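Local structure of 2L protein (Yaba-like disease virus, 3IT8) at residues D[49-54]-D[171-176]; D[56-61]-D[163-168]. The protein binds the host cytokine tumour necrosis factor through an MHC class I-like fold and probably blocks its signalling. All blocks are in the same frame, centred on the assembly; numbering follows the deposited sequence.

Contact 1. Residues D[49-54]-D[171-176]; sequences DWFNIS and QKMAKG. With NAG (2-acetamido-2-deoxy-beta-D-glucopyranose), chain N.
A Met-aromatic contact between Met-173 and Phe-51, flanked by a CH-pi contact of Ala-174 on Trp-50, closes a glycosylated loop of the MHC-like platform domain onto the C-terminal turn of helix 148-174. Met-173 buries more surface against the loop than any other residue of the contact. Its chain runs extended as far as the sulfur and then bends (chi3 -93°), which turns the terminal methyl toward Phe-51; CE lies 3.8 Å from Phe-51 CE1. The sulfur sits obliquely to that ring, 5.1 Å from its centroid. Met-173 SD also accepts a weak hydrogen bond from Asn-52 N at 3.4 Å. Beside this, the indole of Trp-50 is held between two aliphatic groups: the methyl of Ala-174 covers one face, with CB 3.9 Å from the centroid of the six-membered ring in a CH-pi contact, and Phe-51 CB lies over the opposite face near the rim. Trp-50 CE3 lies 3.4 Å from Met-173 O, which is oblique to the ring, with Met-173 CB nearby. Strand residues Tyr-25 and Val-30 also pack against Trp-50, while Tyr-170, one helical turn before Ala-174, stacks on the Phe-51 ring. Asn-52 is where the apolar cluster gives way to sugar. With CG anti to the backbone N (chi1 169°), its amide is carried away from Met-173 SD, and ND2 is joined covalently to C1 of the N-acetylglucosamine. OD1 accepts weak bonds from N2 of that sugar at 3.1 Å and, on the protein side, from Ser-54 N at 2.8 Å, which would favour one orientation of the glycosylated amide. The adhesion between loop and helix is therefore chiefly dispersive: a thioether takes up one backbone N-H, and the glycan grows from a residue whose backbone faces the methionine.

Contact 2. Residues D[56-61]-D[163-168]; sequences SPHTPG and CSLAIL
His-58 lays one face of its imidazole against Leu-165, and that face-on meeting organises the contact. The ring and the leucine branch run at a slant to each other, so different leucine atoms touch different parts of the ring: CB lies 3.7 Å from His-58 CD2, while CD1 reaches over the CE1-NE2 end of the same face and sits 3.9 Å from the ring centroid, only 17° off the normal, as a CH-pi contact. With the histidine CG anti to the carbonyl carbon (chi1 -63°) the ring turns its face to Leu-165; His-58 CB, placed by the backbone, lies 3.7 Å from Ala-166 CB. ND1 of the ring is hydrogen-bonded to an aromatic side chain of a neighbouring chain of another protein; Leu-165 packs on that chain too. Behind the histidine the loop is shaped by a type I beta turn from Ser-56 to Thr-59, closed by Thr-59 N to Ser-56 O at 2.9 Å. The hydroxyls of these two residues, Ser-56 OG and Thr-59 OG1, are also hydrogen-bonded to each other, and Tyr-170 OH of the same chain bonds Thr-59 OG1, tying the turn to the helix. Such packing belongs to the MHC class I-like platform, in which two helices, here 61-82 and 148-174, lie across an eight-stranded antiparallel sheet; the turn leading into the first helix rests against the second.

The two contacts show how one loop can be fastened along one helix. The loop between strand 41-47 and helix 61-82 supplies 49-54 and then 56-61, and helix 148-174 supplies 163-168 and then 171-176, so contact 2 is enclosed within contact 1 along the chain. Their centres lie 12 Å apart on the same side of the chain's centre, and they touch directly: Phe-51 CZ is 3.7 Å from Ser-56 CB. Together they join the approach to the first platform helix to the last turns of the second. Both contacts border chains of another protein, contact 1 through residues 171-175, while the glycan leaves from contact 1.

Contact 1. Residues D[49-54]-D[171-176]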
ATOM      1  N   ASP D  49       6.416  41.639 -18.728  1.00 61.20           N
ATOM      2  CA  ASP D  49       7.612  41.835 -17.912  1.00 61.20           C
ATOM      3  C   ASP D  49       7.728  40.851 -16.742  1.00 61.20           C
ATOM      4  O   ASP D  49       8.830  40.498 -16.337  1.00 61.20           O
ATOM      5  CB  ASP D  49       7.634  43.271 -17.380  1.00128.38           C
ATOM      6  CG  ASP D  49       6.324  43.666 -16.716  1.00128.38           C
ATOM      7  OD1 ASP D  49       5.296  43.753 -17.426  1.00128.38           O
ATOM      8  OD2 ASP D  49       6.319  43.881 -15.483  1.00128.38           O
ATOM      9  N   TRP D  50       6.595  40.402 -16.205  1.00 52.23           N
ATOM     10  CA  TRP D  50       6.613  39.490 -15.068  1.00 52.23           C
ATOM     11  C   TRP D  50       6.802  38.016 -15.389  1.00 52.23           C
ATOM     12  O   TRP D  50       7.013  37.202 -14.486  1.00 52.23           O
ATOM     13  CB  TRP D  50       5.338  39.635 -14.244  1.00 44.65           C
ATOM     14  CG  TRP D  50       4.058  39.487 -15.007  1.00 44.65           C
ATOM     15  CD1 TRP D  50       3.314  40.491 -15.571  1.00 44.65           C
ATOM     16  CD2 TRP D  50       3.341  38.273 -15.257  1.00 44.65           C
ATOM     17  NE1 TRP D  50       2.172  39.978 -16.149  1.00 44.65           N
ATOM     18  CE2 TRP D  50       2.167  38.619 -15.976  1.00 44.65           C
ATOM     19  CE3 TRP D  50       3.571  36.928 -14.945  1.00 44.65           C
ATOM     20  CZ2 TRP D  50       1.234  37.665 -16.384  1.00 44.65           C
ATOM     21  CZ3 TRP D  50       2.641  35.981 -15.350  1.00 44.65           C
ATOM     22  CH2 TRP D  50       1.489  36.355 -16.063  1.00 44.65           C
ATOM     23  N   PHE D  51       6.746  37.670 -16.667  1.00 51.62           N
ATOM     24  CA  PHE D  51       6.870  36.281 -17.065  1.00 51.62           C
ATOM     25  C   PHE D  51       8.261  35.888 -17.549  1.00 51.62           C
ATOM     26  O   PHE D  51       8.677  36.273 -18.636  1.00 51.62           O
ATOM     27  CB  PHE D  51       5.839  35.983 -18.155  1.00 48.75           C
ATOM     28  CG  PHE D  51       5.732  34.528 -18.510  1.00 48.75           C
ATOM     29  CD1 PHE D  51       5.182  33.616 -17.611  1.00 48.75           C
ATOM     30  CD2 PHE D  51       6.170  34.064 -19.749  1.00 48.75           C
ATOM     31  CE1 PHE D  51       5.068  32.263 -17.944  1.00 48.75           C
ATOM     32  CE2 PHE D  51       6.060  32.711 -20.090  1.00 48.75           C
ATOM     33  CZ  PHE D  51       5.508  31.810 -19.185  1.00 48.75           C
ATOM     34  N   ASN D  52       8.990  35.131 -16.739  1.00 55.08           N
ATOM     35  CA  ASN D  52      10.317  34.656 -17.133  1.00 55.08           C
ATOM     36  C   ASN D  52      10.053  33.266 -17.725  1.00 55.08           C
ATOM     37  O   ASN D  52       9.870  32.289 -16.995  1.00 55.08           O
ATOM     38  CB  ASN D  52      11.259  34.560 -15.916  1.00 79.84           C
ATOM     39  CG  ASN D  52      12.565  33.829 -16.233  1.00 79.84           C
ATOM     40  OD1 ASN D  52      12.545  32.645 -16.533  1.00 79.84           O
ATOM     41  ND2 ASN D  52      13.696  34.534 -16.203  1.00 79.84           N
ATOM     42  N   ILE D  53      10.018  33.179 -19.049  1.00 57.37           N
ATOM     43  CA  ILE D  53       9.723  31.913 -19.708  1.00 57.37           C
ATOM     44  C   ILE D  53      10.637  30.756 -19.314  1.00 57.37           C
ATOM     45  O   ILE D  53      10.304  29.593 -19.532  1.00 57.37           O
ATOM     46  CB  ILE D  53       9.739  32.069 -21.244  1.00 58.72           C
ATOM     47  CG1 ILE D  53       8.874  30.981 -21.884  1.00 58.72           C
ATOM     48  CG2 ILE D  53      11.161  31.962 -21.760  1.00 58.72           C
ATOM     49  CD1 ILE D  53       8.405  31.322 -23.280  1.00 58.72           C
ATOM     50  N   SER D  54      11.789  31.072 -18.738  1.00 55.79           N
ATOM     51  CA  SER D  54      12.726  30.034 -18.311  1.00 55.79           C
ATOM     52  C   SER D  54      12.235  29.362 -17.045  1.00 55.79           C
ATOM     53  O   SER D  54      12.652  28.268 -16.722  1.00 55.79           O
ATOM     54  CB  SER D  54      14.107  30.629 -18.049  1.00 63.33           C
ATOM     55  OG  SER D  54      14.666  31.141 -19.243  1.00 63.33           O
ATOM     56  N   GLN D 171       0.987  31.301 -12.512  1.00 61.65           N
ATOM     57  CA  GLN D 171       0.427  31.786 -11.272  1.00 61.65           C
ATOM     58  C   GLN D 171       1.512  32.282 -10.330  1.00 61.65           C
ATOM     59  O   GLN D 171       1.387  33.365  -9.765  1.00 61.65           O
ATOM     60  CB  GLN D 171      -0.384  30.696 -10.603  1.00 74.96           C
ATOM     61  CG  GLN D 171      -0.973  31.139  -9.302  1.00 49.35           C
ATOM     62  CD  GLN D 171      -1.900  30.114  -8.716  1.00 49.35           C
ATOM     63  OE1 GLN D 171      -1.537  28.937  -8.570  1.00 49.35           O
ATOM     64  NE2 GLN D 171      -3.117  30.547  -8.371  1.00 49.35           N
ATOM     65  N   LYS D 172       2.576  31.499 -10.162  1.00 53.48           N
ATOM     66  CA  LYS D 172       3.685  31.892  -9.289  1.00 53.48           C
ATOM     67  C   LYS D 172       4.282  33.234  -9.688  1.00 53.48           C
ATOM     68  O   LYS D 172       4.438  34.125  -8.855  1.00 53.48           O
ATOM     69  CB  LYS D 172       4.810  30.863  -9.318  1.00 77.91           C
ATOM     70  CG  LYS D 172       4.566  29.639  -8.498  1.00 67.34           C
ATOM     71  CD  LYS D 172       5.830  28.809  -8.399  1.00 67.34           C
ATOM     72  CE  LYS D 172       5.599  27.551  -7.548  1.00 67.34           C
ATOM     73  NZ  LYS D 172       6.850  26.788  -7.252  1.00 67.34           N
ATOM     74  N   MET D 173       4.624  33.375 -10.963  1.00 54.55           N
ATOM     75  CA  MET D 173       5.223  34.608 -11.439  1.00 54.55           C
ATOM     76  C   MET D 173       4.249  35.756 -11.552  1.00 54.55           C
ATOM     77  O   MET D 173       4.659  36.893 -11.691  1.00 54.55           O
ATOM     78  CB  MET D 173       5.894  34.368 -12.781  1.00 68.57           C
ATOM     79  CG  MET D 173       7.038  33.387 -12.684  1.00 57.13           C
ATOM     80  SD  MET D 173       7.875  33.039 -14.234  1.00 57.13           S
ATOM     81  CE  MET D 173       7.022  31.625 -14.778  1.00 57.13           C
ATOM     82  N   ALA D 174       2.959  35.475 -11.485  1.00 51.15           N
ATOM     83  CA  ALA D 174       1.986  36.542 -11.606  1.00 51.15           C
ATOM     84  C   ALA D 174       1.559  37.088 -10.251  1.00 51.15           C
ATOM     85  O   ALA D 174       1.142  38.242 -10.153  1.00 51.15           O
ATOM     86  CB  ALA D 174       0.761  36.045 -12.380  1.00 32.17           C
ATOM     87  N   LYS D 175       1.683  36.263  -9.214  1.00 88.94           N
ATOM     88  CA  LYS D 175       1.266  36.619  -7.861  1.00 88.94           C
ATOM     89  C   LYS D 175       1.126  38.107  -7.568  1.00 88.94           C
ATOM     90  O   LYS D 175       0.015  38.613  -7.381  1.00 88.94           O
ATOM     91  CB  LYS D 175       2.192  35.990  -6.826  1.00167.70           C
ATOM     92  CG  LYS D 175       1.594  36.039  -5.435  1.00 85.99           C
ATOM     93  CD  LYS D 175       2.443  35.311  -4.418  1.00 85.99           C
ATOM     94  CE  LYS D 175       1.774  35.315  -3.044  1.00 85.99           C
ATOM     95  NZ  LYS D 175       2.606  34.647  -1.995  1.00 85.99           N
ATOM     96  N   GLY D 176       2.239  38.824  -7.535  1.00 57.95           N
ATOM     97  CA  GLY D 176       2.140  40.238  -7.239  1.00 57.95           C
ATOM     98  C   GLY D 176       1.865  41.202  -8.382  1.00 57.95           C
ATOM     99  O   GLY D 176       1.345  42.286  -8.143  1.00 57.95           O
TER
HETATM  100  C1  NAG N 326      14.623  34.485 -15.078  1.00112.96           C
HETATM  101  C2  NAG N 326      15.648  33.309 -15.254  1.00112.96           C
HETATM  102  C3  NAG N 326      16.993  33.501 -14.497  1.00112.96           C
HETATM  103  C4  NAG N 326      17.485  34.939 -14.546  1.00112.96           C
HETATM  104  C5  NAG N 326      16.346  35.796 -14.041  1.00112.96           C
HETATM  105  C6  NAG N 326      16.699  37.246 -13.810  1.00112.96           C
HETATM  106  C7  NAG N 326      15.545  31.447 -13.709  1.00112.96           C
HETATM  107  C8  NAG N 326      15.090  31.943 -12.341  1.00112.96           C
HETATM  108  N2  NAG N 326      15.049  32.071 -14.781  1.00112.96           N
HETATM  109  O3  NAG N 326      17.988  32.641 -15.040  1.00112.96           O
HETATM  110  O4  NAG N 326      18.629  35.089 -13.717  1.00112.96           O
HETATM  111  O5  NAG N 326      15.283  35.760 -15.000  1.00112.96           O
HETATM  112  O6  NAG N 326      15.609  37.928 -13.208  1.00112.96           O
HETATM  113  O7  NAG N 326      16.347  30.512 -13.785  1.00112.96           O

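Contact 2. Residues D[56-61]-D[163-168]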
ATOM      1  N   SER D  56       9.187  28.533 -16.634  1.00 49.00           N
ATOM      2  CA  SER D  56       7.957  27.825 -17.000  1.00 49.00           C
ATOM      3  C   SER D  56       8.256  26.691 -17.970  1.00 49.00           C
ATOM      4  O   SER D  56       7.904  26.737 -19.145  1.00 49.00           O
ATOM      5  CB  SER D  56       6.937  28.779 -17.620  1.00 64.46           C
ATOM      6  OG  SER D  56       5.717  28.098 -17.848  1.00 64.46           O
ATOM      7  N   PRO D  57       8.907  25.647 -17.471  1.00 42.36           N
ATOM      8  CA  PRO D  57       9.313  24.438 -18.191  1.00 42.36           C
ATOM      9  C   PRO D  57       8.239  23.815 -19.069  1.00 42.36           C
ATOM     10  O   PRO D  57       8.552  23.142 -20.042  1.00 42.36           O
ATOM     11  CB  PRO D  57       9.708  23.482 -17.068  1.00 44.30           C
ATOM     12  CG  PRO D  57      10.212  24.397 -16.027  1.00 44.30           C
ATOM     13  CD  PRO D  57       9.201  25.512 -16.035  1.00 44.30           C
ATOM     14  N   HIS D  58       6.976  24.033 -18.726  1.00 45.86           N
ATOM     15  CA  HIS D  58       5.892  23.428 -19.472  1.00 45.86           C
ATOM     16  C   HIS D  58       5.227  24.310 -20.501  1.00 45.86           C
ATOM     17  O   HIS D  58       4.212  23.933 -21.078  1.00 45.86           O
ATOM     18  CB  HIS D  58       4.883  22.848 -18.489  1.00 57.76           C
ATOM     19  CG  HIS D  58       5.453  21.746 -17.653  1.00 57.76           C
ATOM     20  ND1 HIS D  58       5.786  20.513 -18.178  1.00 57.76           N
ATOM     21  CD2 HIS D  58       5.816  21.709 -16.349  1.00 57.76           C
ATOM     22  CE1 HIS D  58       6.329  19.767 -17.233  1.00 57.76           C
ATOM     23  NE2 HIS D  58       6.360  20.469 -16.114  1.00 57.76           N
ATOM     24  N   THR D  59       5.795  25.490 -20.725  1.00 49.56           N
ATOM     25  CA  THR D  59       5.277  26.375 -21.753  1.00 49.56           C
ATOM     26  C   THR D  59       6.048  25.870 -22.964  1.00 49.56           C
ATOM     27  O   THR D  59       7.266  25.770 -22.913  1.00 49.56           O
ATOM     28  CB  THR D  59       5.641  27.835 -21.488  1.00 54.38           C
ATOM     29  OG1 THR D  59       5.033  28.262 -20.263  1.00 54.38           O
ATOM     30  CG2 THR D  59       5.136  28.714 -22.616  1.00 54.38           C
ATOM     31  N   PRO D  60       5.350  25.516 -24.056  1.00 43.42           N
ATOM     32  CA  PRO D  60       5.970  25.008 -25.290  1.00 43.42           C
ATOM     33  C   PRO D  60       7.184  25.804 -25.793  1.00 43.42           C
ATOM     34  O   PRO D  60       7.190  27.043 -25.759  1.00 43.42           O
ATOM     35  CB  PRO D  60       4.821  25.038 -26.291  1.00 37.21           C
ATOM     36  CG  PRO D  60       3.607  24.839 -25.430  1.00 37.21           C
ATOM     37  CD  PRO D  60       3.897  25.701 -24.233  1.00 37.21           C
ATOM     38  N   GLY D  61       8.199  25.087 -26.267  1.00 55.58           N
ATOM     39  CA  GLY D  61       9.399  25.730 -26.778  1.00 55.58           C
ATOM     40  C   GLY D  61       9.242  26.154 -28.226  1.00 55.58           C
ATOM     41  O   GLY D  61       8.180  25.950 -28.812  1.00 55.58           O
ATOM     42  N   CYS D 163      -0.540  21.757 -20.105  1.00 41.28           N
ATOM     43  CA  CYS D 163      -1.150  22.998 -19.703  1.00 41.28           C
ATOM     44  C   CYS D 163      -1.422  23.067 -18.201  1.00 41.28           C
ATOM     45  O   CYS D 163      -1.026  24.031 -17.547  1.00 41.28           O
ATOM     46  CB  CYS D 163      -2.446  23.208 -20.472  1.00 47.69           C
ATOM     47  SG  CYS D 163      -3.033  24.890 -20.381  1.00 53.06           S
ATOM     48  N   SER D 164      -2.091  22.061 -17.649  1.00 42.19           N
ATOM     49  CA  SER D 164      -2.394  22.073 -16.218  1.00 42.19           C
ATOM     50  C   SER D 164      -1.149  22.235 -15.352  1.00 42.19           C
ATOM     51  O   SER D 164      -1.229  22.741 -14.239  1.00 42.19           O
ATOM     52  CB  SER D 164      -3.108  20.798 -15.814  1.00 37.57           C
ATOM     53  OG  SER D 164      -2.233  19.704 -15.939  1.00 43.07           O
ATOM     54  N   LEU D 165      -0.001  21.790 -15.847  1.00 39.18           N
ATOM     55  CA  LEU D 165       1.236  21.942 -15.102  1.00 39.18           C
ATOM     56  C   LEU D 165       1.781  23.361 -15.286  1.00 39.18           C
ATOM     57  O   LEU D 165       2.199  24.022 -14.331  1.00 39.18           O
ATOM     58  CB  LEU D 165       2.271  20.931 -15.582  1.00 54.46           C
ATOM     59  CG  LEU D 165       1.992  19.470 -15.220  1.00 46.97           C
ATOM     60  CD1 LEU D 165       3.013  18.560 -15.891  1.00 46.97           C
ATOM     61  CD2 LEU D 165       2.058  19.304 -13.711  1.00 46.97           C
ATOM     62  N   ALA D 166       1.767  23.833 -16.525  1.00 33.50           N
ATOM     63  CA  ALA D 166       2.263  25.159 -16.833  1.00 33.50           C
ATOM     64  C   ALA D 166       1.501  26.264 -16.106  1.00 33.50           C
ATOM     65  O   ALA D 166       2.114  27.158 -15.521  1.00 33.50           O
ATOM     66  CB  ALA D 166       2.207  25.382 -18.334  1.00 23.42           C
ATOM     67  N   ILE D 167       0.170  26.197 -16.131  1.00 43.18           N
ATOM     68  CA  ILE D 167      -0.640  27.229 -15.495  1.00 43.18           C
ATOM     69  C   ILE D 167      -0.164  27.565 -14.093  1.00 43.18           C
ATOM     70  O   ILE D 167      -0.277  28.704 -13.655  1.00 43.18           O
ATOM     71  CB  ILE D 167      -2.141  26.843 -15.440  1.00 53.52           C
ATOM     72  CG1 ILE D 167      -2.973  28.068 -15.062  1.00 28.08           C
ATOM     73  CG2 ILE D 167      -2.375  25.768 -14.399  1.00 28.08           C
ATOM     74  CD1 ILE D 167      -4.453  27.848 -15.183  1.00 28.08           C
ATOM     75  N   LEU D 168       0.389  26.578 -13.396  1.00 44.04           N
ATOM     76  CA  LEU D 168       0.879  26.795 -12.039  1.00 44.04           C
ATOM     77  C   LEU D 168       2.143  27.660 -12.005  1.00 44.04           C
ATOM     78  O   LEU D 168       2.370  28.399 -11.046  1.00 44.04           O
ATOM     79  CB  LEU D 168       1.120  25.453 -11.337  1.00 66.22           C
ATOM     80  CG  LEU D 168      -0.136  24.589 -11.100  1.00 44.06           C
ATOM     81  CD1 LEU D 168       0.246  23.324 -10.383  1.00 44.06           C
ATOM     82  CD2 LEU D 168      -1.178  25.353 -10.291  1.00 44.06           C
TER